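Side-chain contact in alpha-glucosidase (Pseudoalteromonas sp. K8, PDB 5HQA), which hydrolyses alpha-glucosides as a glycoside hydrolase family 97 enzyme whose activity is raised by chloride: residues A[637-640]-A[641-644]. Numbering follows the deposited sequence.
Sequences LVTA and SDKL
Asp642 reaches back across a type I beta turn, Thr639 to Asp642, and takes the backbone N-H of Thr639 on its carboxylate: Thr639 N lies 2.8 Å from Asp642 OD2, with an N-H...O angle of 159°. The donor comes in on the anti side of OD2, 21° out of the carboxylate plane. CG lies beside the backbone N of Asp642 (chi1 -73°), which brings the carboxylate back to the N-H of Thr639. Asp642 N in turn gives the closing bond to Thr639 O, at 3.0 Å, so one residue grips Thr639 through both its N-H and its carbonyl. This is the tight side. Here Asp642 OD2 also sits 3.2 Å from Val638 CA, and the buried Val638 side chain packs on Leu602, Phe658 and Ala613. The other side is looser and faces solvent. Thr639 OG1 lies between its own N and carbonyl carbon, 3.1 Å from Ser641 OG, and receives a weak, long bond from Ser641 N at 3.4 Å. A water bridges the carbonyls, donating to Ala640 O and Asp642 O. The turn carries the chain from strand 631-638, at an edge of the C-terminal domain's six-stranded antiparallel sheet, into strand 643-648, which pairs with strand 596-601. An alanine in place of Asp642 would probably leave Thr639 N without its carboxylate acceptor and the turn held mainly by its backbone bond. The chemistry implies a turn closed by a backbone bond and braced by the Asp642 carboxylate, its hydroxyl side less firmly tied.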
loop_
_atom_site.group_PDB
_atom_site.type_symbol
_atom_site.label_atom_id
_atom_site.label_comp_id
_atom_site.label_asym_id
_atom_site.label_seq_id
_atom_site.Cartn_x
_atom_site.Cartn_y
_atom_site.Cartn_z
ATOM N N LEU A 637 -1.200 -2.189 -35.118
ATOM C CA LEU A 637 -1.009 -0.742 -35.197
ATOM C C LEU A 637 -2.281 -0.037 -34.744
ATOM O O LEU A 637 -3.380 -0.391 -35.182
ATOM C CB LEU A 637 -0.653 -0.313 -36.621
ATOM C CG LEU A 637 0.677 -0.831 -37.171
ATOM C CD1 LEU A 637 0.850 -0.409 -38.615
ATOM C CD2 LEU A 637 1.832 -0.321 -36.334
ATOM N N VAL A 638 -2.139 0.950 -33.852
ATOM C CA VAL A 638 -3.281 1.680 -33.307
ATOM C C VAL A 638 -2.919 3.147 -33.109
ATOM O O VAL A 638 -1.747 3.523 -33.032
ATOM C CB VAL A 638 -3.780 1.108 -31.957
ATOM C CG1 VAL A 638 -4.317 -0.308 -32.114
ATOM C CG2 VAL A 638 -2.666 1.171 -30.901
ATOM N N THR A 639 -3.960 3.975 -33.014
ATOM C CA THR A 639 -3.845 5.377 -32.635
ATOM C C THR A 639 -4.936 5.692 -31.623
ATOM O O THR A 639 -5.769 4.843 -31.285
ATOM C CB THR A 639 -3.980 6.325 -33.831
ATOM O OG1 THR A 639 -5.326 6.270 -34.319
ATOM C CG2 THR A 639 -3.004 5.951 -34.947
ATOM N N ALA A 640 -4.937 6.939 -31.158
ATOM C CA ALA A 640 -5.896 7.386 -30.156
ATOM C C ALA A 640 -7.345 7.259 -30.617
ATOM O O ALA A 640 -8.250 7.251 -29.777
ATOM C CB ALA A 640 -5.601 8.839 -29.777
ATOM N N SER A 641 -7.603 7.173 -31.917
ATOM C CA SER A 641 -8.982 7.063 -32.371
ATOM C C SER A 641 -9.486 5.624 -32.388
ATOM O O SER A 641 -10.661 5.398 -32.695
ATOM C CB SER A 641 -9.134 7.689 -33.758
ATOM O OG SER A 641 -8.359 6.983 -34.703
ATOM N N ASP A 642 -8.646 4.651 -32.051
ATOM C CA ASP A 642 -9.048 3.255 -32.085
ATOM C C ASP A 642 -9.677 2.825 -30.765
ATOM O O ASP A 642 -9.652 3.543 -29.762
ATOM C CB ASP A 642 -7.853 2.358 -32.403
ATOM C CG ASP A 642 -7.430 2.460 -33.850
ATOM O OD1 ASP A 642 -8.314 2.371 -34.726
ATOM O OD2 ASP A 642 -6.227 2.654 -34.115
ATOM N N LYS A 643 -10.232 1.618 -30.775
ATOM C CA LYS A 643 -10.799 1.025 -29.575
ATOM C C LYS A 643 -10.356 -0.428 -29.484
ATOM O O LYS A 643 -9.906 -1.027 -30.468
ATOM C CB LYS A 643 -12.333 1.132 -29.562
ATOM C CG LYS A 643 -13.018 0.440 -30.723
ATOM C CD LYS A 643 -14.536 0.405 -30.541
ATOM C CE LYS A 643 -15.213 -0.589 -31.504
ATOM N NZ LYS A 643 -15.963 -1.684 -30.789
ATOM N N LEU A 644 -10.472 -0.984 -28.279
ATOM C CA LEU A 644 -10.138 -2.375 -28.007
ATOM C C LEU A 644 -11.295 -3.053 -27.305
ATOM O O LEU A 644 -11.955 -2.445 -26.459
ATOM C CB LEU A 644 -8.915 -2.519 -27.105
ATOM C CG LEU A 644 -7.552 -2.278 -27.710
ATOM C CD1 LEU A 644 -6.541 -2.764 -26.728
ATOM C CD2 LEU A 644 -7.447 -3.037 -29.002
HETATM O O HOH W 1 -10.900 6.018 -29.318
#